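Local coordinates for protein DyP (Bjerkandera adusta, PDB 3VXJ) that probably acts as a heme-dependent peroxidase that oxidises dyes and phenolic compounds, and here carries bound 2,6-dimethoxyphenol, at residues 305-318 and 380-394. Numbering follows the deposited sequence.
Sequences FGAHVRKTNPRQDL and FPFSKPITPGIEPII. With HEM (protoporphyrin IX containing Fe), chain B; 3DM (2,6-dimethoxyphenol), chain D; 3DM (2,6-dimethoxyphenol), chain E.
The proximal heme site of this DyP-type peroxidase is built where His308 meets Glu391. His308 NE2 ligates the heme iron at 2.2 Å, and on the far side of the ring ND1 donates to Glu391 OE1 at 2.8 Å, almost straight (175°) and in the imidazole plane. The carboxylate plane is turned 69° from the ring, and ND1 meets OE1 from above that plane, while the backbone N of Ile394 reaches the same OE1 from the opposite face. Ile393 N holds OE2, and Ile394 CG1 lies at the ring edge, 3.4 Å from His308 CE1. With an alanine at Glu391, ND1 and the backbone N-H groups of Ile393 and Ile394 would probably lose their acceptor, leaving the imidazole freer to turn about its iron bond.

Lys311 runs alongside Glu391 in the other direction, and its kink at chi2 (-80°) helps bring NZ between two backbone carbonyls, Phe380 O at 2.7 Å and Gly389 O; Trp374 O is a third acceptor. Farther from the heme, Lys384 lays CG squarely over the Phe305 ring, 3.8 Å from its centroid, and carries NZ to Asp317 OD1 at 2.8 Å. Arg310 meets that carboxylate in its guanidinium plane, NE to OD2 and NH2 to OD1, each on a syn lone pair. Asp317 probably eases the closeness of Arg310 NH2 and Lys384 NZ, 4.0 Å apart, while iron on NE2 and Glu391 on ND1 together fix the rotation of the axial imidazole.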
loop_
_atom_site.group_PDB
_atom_site.type_symbol
_atom_site.label_atom_id
_atom_site.label_comp_id
_atom_site.label_asym_id
_atom_site.label_seq_id
_atom_site.Cartn_x
_atom_site.Cartn_y
_atom_site.Cartn_z
ATOM N N PHE A 305 -1.373 -4.542 20.893
ATOM C CA PHE A 305 -0.221 -3.714 20.544
ATOM C C PHE A 305 0.278 -4.003 19.130
ATOM O O PHE A 305 0.818 -3.110 18.474
ATOM C CB PHE A 305 0.933 -3.907 21.531
ATOM C CG PHE A 305 0.594 -3.561 22.958
ATOM C CD1 PHE A 305 -0.068 -2.375 23.279
ATOM C CD2 PHE A 305 0.989 -4.408 23.998
ATOM C CE1 PHE A 305 -0.367 -2.058 24.607
ATOM C CE2 PHE A 305 0.686 -4.099 25.319
ATOM C CZ PHE A 305 0.017 -2.919 25.620
ATOM N N GLY A 306 0.080 -5.239 18.666
ATOM C CA GLY A 306 0.629 -5.721 17.397
ATOM C C GLY A 306 -0.341 -5.832 16.222
ATOM O O GLY A 306 0.019 -6.407 15.194
ATOM N N ALA A 307 -1.548 -5.269 16.349
ATOM C CA ALA A 307 -2.511 -5.213 15.246
ATOM C C ALA A 307 -1.923 -4.464 14.037
ATOM O O ALA A 307 -1.151 -3.512 14.200
ATOM C CB ALA A 307 -3.794 -4.552 15.711
ATOM N N HIS A 308 -2.321 -4.884 12.833
ATOM C CA HIS A 308 -1.780 -4.325 11.600
ATOM C C HIS A 308 -1.716 -2.805 11.590
ATOM O O HIS A 308 -0.645 -2.243 11.365
ATOM C CB HIS A 308 -2.579 -4.836 10.393
ATOM C CG HIS A 308 -2.067 -4.346 9.071
ATOM N ND1 HIS A 308 -0.869 -4.769 8.534
ATOM C CD2 HIS A 308 -2.595 -3.476 8.175
ATOM C CE1 HIS A 308 -0.672 -4.172 7.373
ATOM N NE2 HIS A 308 -1.714 -3.391 7.121
ATOM N N VAL A 309 -2.849 -2.136 11.803
ATOM C CA VAL A 309 -2.858 -0.676 11.647
ATOM C C VAL A 309 -2.062 0.025 12.741
ATOM O O VAL A 309 -1.495 1.099 12.504
ATOM C CB VAL A 309 -4.288 -0.086 11.516
ATOM C CG1 VAL A 309 -4.985 -0.647 10.276
ATOM C CG2 VAL A 309 -5.118 -0.320 12.760
ATOM N N ARG A 310 -1.998 -0.588 13.919
ATOM C CA ARG A 310 -1.233 -0.024 15.033
ATOM C C ARG A 310 0.278 -0.158 14.822
ATOM O O ARG A 310 1.037 0.735 15.183
ATOM C CB ARG A 310 -1.658 -0.664 16.353
ATOM C CG ARG A 310 -1.044 -0.026 17.585
ATOM C CD ARG A 310 -1.794 -0.495 18.811
ATOM N NE ARG A 310 -1.308 0.177 20.013
ATOM C CZ ARG A 310 -1.851 0.051 21.222
ATOM N NH1 ARG A 310 -2.880 -0.779 21.419
ATOM N NH2 ARG A 310 -1.351 0.743 22.242
ATOM N N LYS A 311 0.699 -1.258 14.210
ATOM C CA LYS A 311 2.095 -1.447 13.821
ATOM C C LYS A 311 2.535 -0.507 12.706
ATOM O O LYS A 311 3.637 0.036 12.737
ATOM C CB LYS A 311 2.327 -2.886 13.393
ATOM C CG LYS A 311 2.351 -3.873 14.557
ATOM C CD LYS A 311 3.695 -3.890 15.291
ATOM C CE LYS A 311 4.088 -5.303 15.676
ATOM N NZ LYS A 311 5.509 -5.381 16.121
ATOM N N THR A 312 1.671 -0.297 11.719
ATOM C CA THR A 312 2.070 0.489 10.552
ATOM C C THR A 312 1.869 1.987 10.761
ATOM O O THR A 312 2.540 2.787 10.114
ATOM C CB THR A 312 1.373 0.028 9.270
ATOM O OG1 THR A 312 -0.045 0.212 9.426
ATOM C CG2 THR A 312 1.697 -1.446 8.957
ATOM N N ASN A 313 0.969 2.350 11.676
ATOM C CA ASN A 313 0.848 3.718 12.160
ATOM C C ASN A 313 0.580 3.723 13.660
ATOM O O ASN A 313 -0.572 3.627 14.096
ATOM C CB ASN A 313 -0.249 4.491 11.427
ATOM C CG ASN A 313 -0.414 5.910 11.958
ATOM O OD1 ASN A 313 0.392 6.390 12.774
ATOM N ND2 ASN A 313 -1.479 6.582 11.519
ATOM N N PRO A 314 1.653 3.832 14.461
ATOM C CA PRO A 314 1.539 3.698 15.908
ATOM C C PRO A 314 0.824 4.843 16.621
ATOM O O PRO A 314 0.514 4.693 17.795
ATOM C CB PRO A 314 3.000 3.612 16.373
ATOM C CG PRO A 314 3.758 3.166 15.159
ATOM C CD PRO A 314 3.056 3.810 14.017
ATOM N N ARG A 315 0.548 5.953 15.935
ATOM C CA ARG A 315 -0.161 7.082 16.559
ATOM C C ARG A 315 0.476 7.418 17.920
ATOM O O ARG A 315 1.696 7.622 17.976
ATOM C CB ARG A 315 -1.686 6.839 16.599
ATOM C CG ARG A 315 -2.243 6.541 15.220
ATOM C CD ARG A 315 -3.762 6.416 15.179
ATOM N NE ARG A 315 -4.162 5.936 13.852
ATOM C CZ ARG A 315 -5.206 6.355 13.140
ATOM N NH1 ARG A 315 -6.033 7.282 13.608
ATOM N NH2 ARG A 315 -5.410 5.841 11.940
ATOM N N GLN A 316 -0.305 7.484 19.001
ATOM C CA GLN A 316 0.227 7.916 20.301
ATOM C C GLN A 316 1.204 6.930 20.946
ATOM O O GLN A 316 1.869 7.279 21.920
ATOM C CB GLN A 316 -0.912 8.279 21.272
ATOM C CG GLN A 316 -0.484 8.996 22.566
ATOM C CD GLN A 316 0.096 10.385 22.333
ATOM O OE1 GLN A 316 -0.176 11.027 21.316
ATOM N NE2 GLN A 316 0.890 10.855 23.287
ATOM N N ASP A 317 1.334 5.717 20.407
ATOM C CA ASP A 317 2.416 4.836 20.882
ATOM C C ASP A 317 3.795 5.491 20.692
ATOM O O ASP A 317 4.751 5.141 21.390
ATOM C CB ASP A 317 2.412 3.475 20.174
ATOM C CG ASP A 317 1.265 2.571 20.600
ATOM O OD1 ASP A 317 0.721 2.703 21.717
ATOM O OD2 ASP A 317 0.937 1.685 19.781
ATOM N N LEU A 318 3.894 6.442 19.762
ATOM C CA LEU A 318 5.156 7.169 19.547
ATOM C C LEU A 318 5.364 8.324 20.529
ATOM O O LEU A 318 6.462 8.887 20.589
ATOM C CB LEU A 318 5.264 7.672 18.102
ATOM C CG LEU A 318 5.307 6.609 17.008
ATOM C CD1 LEU A 318 5.467 7.278 15.655
ATOM C CD2 LEU A 318 6.432 5.607 17.245
ATOM N N PHE A 380 8.312 -3.875 19.303
ATOM C CA PHE A 380 7.658 -2.627 18.944
ATOM C C PHE A 380 6.142 -2.814 18.876
ATOM O O PHE A 380 5.684 -3.805 18.319
ATOM C CB PHE A 380 8.167 -2.072 17.613
ATOM C CG PHE A 380 7.598 -0.734 17.318
ATOM C CD1 PHE A 380 8.235 0.415 17.777
ATOM C CD2 PHE A 380 6.361 -0.613 16.695
ATOM C CE1 PHE A 380 7.663 1.652 17.595
ATOM C CE2 PHE A 380 5.790 0.616 16.510
ATOM C CZ PHE A 380 6.446 1.758 16.950
ATOM N N PRO A 381 5.352 -1.864 19.421
ATOM C CA PRO A 381 5.737 -0.597 20.066
ATOM C C PRO A 381 6.505 -0.804 21.372
ATOM O O PRO A 381 6.369 -1.838 22.024
ATOM C CB PRO A 381 4.393 0.103 20.319
ATOM C CG PRO A 381 3.406 -1.003 20.365
ATOM C CD PRO A 381 3.883 -1.975 19.320
ATOM N N PHE A 382 7.296 0.196 21.736
ATOM C CA PHE A 382 8.185 0.102 22.883
ATOM C C PHE A 382 7.449 0.424 24.179
ATOM O O PHE A 382 6.343 0.990 24.158
ATOM C CB PHE A 382 9.391 1.038 22.699
ATOM C CG PHE A 382 9.024 2.417 22.224
ATOM C CD1 PHE A 382 8.566 3.383 23.118
ATOM C CD2 PHE A 382 9.135 2.751 20.877
ATOM C CE1 PHE A 382 8.218 4.654 22.677
ATOM C CE2 PHE A 382 8.791 4.025 20.424
ATOM C CZ PHE A 382 8.332 4.978 21.329
ATOM N N SER A 383 8.063 0.040 25.298
ATOM C CA SER A 383 7.589 0.375 26.650
ATOM C C SER A 383 6.196 -0.169 26.994
ATOM O O SER A 383 5.431 0.477 27.720
ATOM C CB SER A 383 7.647 1.892 26.878
ATOM O OG SER A 383 8.946 2.401 26.617
ATOM N N LYS A 384 5.875 -1.353 26.469
ATOM C CA LYS A 384 4.588 -1.998 26.740
ATOM C C LYS A 384 4.728 -3.093 27.800
ATOM O O LYS A 384 5.798 -3.700 27.922
ATOM C CB LYS A 384 3.991 -2.582 25.453
ATOM C CG LYS A 384 3.722 -1.573 24.339
ATOM C CD LYS A 384 3.020 -0.323 24.829
ATOM C CE LYS A 384 2.591 0.523 23.657
ATOM N NZ LYS A 384 2.061 1.850 24.056
ATOM N N PRO A 385 3.655 -3.342 28.581
ATOM C CA PRO A 385 3.732 -4.349 29.650
ATOM C C PRO A 385 3.735 -5.805 29.155
ATOM O O PRO A 385 4.052 -6.711 29.931
ATOM C CB PRO A 385 2.475 -4.066 30.481
ATOM C CG PRO A 385 1.516 -3.465 29.511
ATOM C CD PRO A 385 2.380 -2.598 28.638
ATOM N N ILE A 386 3.363 -6.013 27.892
ATOM C CA ILE A 386 3.376 -7.334 27.255
ATOM C C ILE A 386 4.073 -7.162 25.909
ATOM O O ILE A 386 3.770 -6.222 25.182
ATOM C CB ILE A 386 1.932 -7.911 27.040
ATOM C CG1 ILE A 386 1.219 -8.074 28.388
ATOM C CG2 ILE A 386 1.981 -9.255 26.289
ATOM C CD1 ILE A 386 -0.209 -8.578 28.288
ATOM N N THR A 387 5.008 -8.051 25.585
ATOM C CA THR A 387 5.664 -8.045 24.276
ATOM C C THR A 387 4.628 -8.015 23.155
ATOM O O THR A 387 3.761 -8.886 23.099
ATOM C CB THR A 387 6.536 -9.300 24.104
ATOM O OG1 THR A 387 7.533 -9.307 25.128
ATOM C CG2 THR A 387 7.222 -9.323 22.727
ATOM N N PRO A 388 4.695 -7.000 22.271
ATOM C CA PRO A 388 3.686 -6.973 21.187
ATOM C C PRO A 388 3.752 -8.165 20.224
ATOM O O PRO A 388 2.716 -8.725 19.855
ATOM C CB PRO A 388 3.987 -5.654 20.467
ATOM C CG PRO A 388 4.562 -4.788 21.528
ATOM C CD PRO A 388 5.412 -5.713 22.379
ATOM N N GLY A 389 4.954 -8.552 19.817
ATOM C CA GLY A 389 5.084 -9.645 18.863
ATOM C C GLY A 389 5.070 -9.185 17.417
ATOM O O GLY A 389 5.181 -7.991 17.121
ATOM N N ILE A 390 4.947 -10.156 16.519
ATOM C CA ILE A 390 5.055 -9.939 15.084
ATOM C C ILE A 390 3.681 -9.629 14.499
ATOM O O ILE A 390 2.710 -10.319 14.795
ATOM C CB ILE A 390 5.669 -11.195 14.411
ATOM C CG1 ILE A 390 7.005 -11.572 15.078
ATOM C CG2 ILE A 390 5.788 -11.009 12.892
ATOM C CD1 ILE A 390 7.979 -10.386 15.224
ATOM N N GLU A 391 3.600 -8.586 13.677
ATOM C CA GLU A 391 2.333 -8.175 13.096
ATOM C C GLU A 391 1.757 -9.365 12.298
ATOM O O GLU A 391 2.429 -9.889 11.402
ATOM C CB GLU A 391 2.571 -6.954 12.215
ATOM C CG GLU A 391 1.323 -6.137 11.922
ATOM C CD GLU A 391 0.433 -6.797 10.902
ATOM O OE1 GLU A 391 0.766 -6.724 9.696
ATOM O OE2 GLU A 391 -0.605 -7.386 11.308
ATOM N N PRO A 392 0.532 -9.811 12.636
ATOM C CA PRO A 392 0.027 -11.061 12.050
ATOM C C PRO A 392 -0.292 -11.036 10.555
ATOM O O PRO A 392 -0.299 -12.105 9.943
ATOM C CB PRO A 392 -1.245 -11.350 12.859
ATOM C CG PRO A 392 -1.664 -9.999 13.394
ATOM C CD PRO A 392 -0.361 -9.302 13.694
ATOM N N ILE A 393 -0.562 -9.866 9.974
ATOM C CA ILE A 393 -0.904 -9.795 8.558
ATOM C C ILE A 393 0.342 -9.786 7.672
ATOM O O ILE A 393 0.467 -10.639 6.786
ATOM C CB ILE A 393 -1.855 -8.610 8.269
ATOM C CG1 ILE A 393 -3.102 -8.678 9.181
ATOM C CG2 ILE A 393 -2.256 -8.554 6.791
ATOM C CD1 ILE A 393 -3.841 -10.034 9.207
ATOM N N ILE A 394 1.265 -8.848 7.901
ATOM C CA ILE A 394 2.454 -8.750 7.035
ATOM C C ILE A 394 3.807 -8.826 7.749
ATOM O O ILE A 394 4.836 -8.710 7.107
ATOM C CB ILE A 394 2.401 -7.558 6.007
ATOM C CG1 ILE A 394 1.970 -6.247 6.659
ATOM C CG2 ILE A 394 1.492 -7.908 4.821
ATOM C CD1 ILE A 394 3.070 -5.560 7.446
HETATM C CHA HEM B . -4.009 -0.026 6.732
HETATM C CHB HEM B . -4.740 -4.322 4.641
HETATM C CHC HEM B . -0.032 -4.663 3.589
HETATM C CHD HEM B . 0.722 -0.351 5.642
HETATM C C1A HEM B . -4.610 -1.172 6.289
HETATM C C2A HEM B . -6.003 -1.513 6.472
HETATM C C3A HEM B . -6.198 -2.713 5.898
HETATM C C4A HEM B . -4.947 -3.141 5.316
HETATM C CMA HEM B . -7.514 -3.511 5.820
HETATM C CAA HEM B . -7.022 -0.658 7.258
HETATM C CBA HEM B . -7.756 0.404 6.436
HETATM C CGA HEM B . -6.898 1.588 6.056
HETATM O O1A HEM B . -6.536 2.412 6.923
HETATM O O2A HEM B . -6.597 1.726 4.838
HETATM C C1B HEM B . -3.534 -4.789 4.158
HETATM C C2B HEM B . -3.330 -6.038 3.457
HETATM C C3B HEM B . -2.020 -6.131 3.159
HETATM C C4B HEM B . -1.376 -4.933 3.657
HETATM C CMB HEM B . -4.454 -7.053 3.155
HETATM C CAB HEM B . -1.282 -7.254 2.401
HETATM C CBB HEM B . -1.910 -8.065 1.546
HETATM C C1C HEM B . 0.584 -3.546 4.095
HETATM C C2C HEM B . 2.011 -3.286 4.080
HETATM C C3C HEM B . 2.223 -2.096 4.664
HETATM C C4C HEM B . 0.931 -1.574 5.055
HETATM C CMC HEM B . 3.057 -4.238 3.471
HETATM C CAC HEM B . 3.561 -1.345 4.895
HETATM C CBC HEM B . 4.689 -1.995 5.212
HETATM C C1D HEM B . -0.487 0.147 6.054
HETATM C C2D HEM B . -0.667 1.482 6.569
HETATM C C3D HEM B . -2.119 1.577 6.916
HETATM C C4D HEM B . -2.689 0.299 6.573
HETATM C CMD HEM B . 0.367 2.603 6.766
HETATM C CAD HEM B . -2.790 2.815 7.531
HETATM C CBD HEM B . -2.519 2.782 9.032
HETATM C CGD HEM B . -3.098 3.984 9.727
HETATM O O1D HEM B . -3.832 3.783 10.732
HETATM O O2D HEM B . -2.835 5.130 9.296
HETATM N NA HEM B . -3.999 -2.193 5.606
HETATM N NB HEM B . -2.311 -4.145 4.297
HETATM N NC HEM B . -0.034 -2.496 4.733
HETATM N ND HEM B . -1.709 -0.522 6.038
HETATM FE FE HEM B . -1.999 -2.378 5.226
HETATM O O1 3DM D . -1.400 9.440 12.813
HETATM C C1 3DM D . -1.134 9.870 14.095
HETATM C C2 3DM D . 0.174 9.906 14.593
HETATM O O2 3DM D . 1.201 9.495 13.782
HETATM C C7 3DM D . 2.457 9.176 14.403
HETATM C C3 3DM D . 0.390 10.361 15.901
HETATM C C4 3DM D . -0.686 10.748 16.706
HETATM C C5 3DM D . -1.984 10.717 16.207
HETATM C C6 3DM D . -2.204 10.272 14.903
HETATM O O3 3DM D . -3.456 10.213 14.357
HETATM C C8 3DM D . -4.583 10.318 15.267
HETATM O O1 3DM E . 3.864 0.318 30.108
HETATM C C1 3DM E . 4.088 -0.487 31.183
HETATM C C2 3DM E . 3.184 -0.480 32.246
HETATM O O2 3DM E . 2.098 0.345 32.155
HETATM C C7 3DM E . 1.272 0.435 33.331
HETATM C C3 3DM E . 3.410 -1.312 33.352
HETATM C C4 3DM E . 4.536 -2.138 33.388
HETATM C C5 3DM E . 5.440 -2.138 32.321
HETATM C C6 3DM E . 5.217 -1.307 31.216
HETATM O O3 3DM E . 6.066 -1.279 30.139
HETATM C C8 3DM E . 7.411 -1.737 30.384
HETATM O O HOH W 1 0.269 -7.551 20.378
HETATM O O HOH W 2 4.648 2.898 23.014
HETATM O O HOH W 3 -2.421 -1.459 3.509
#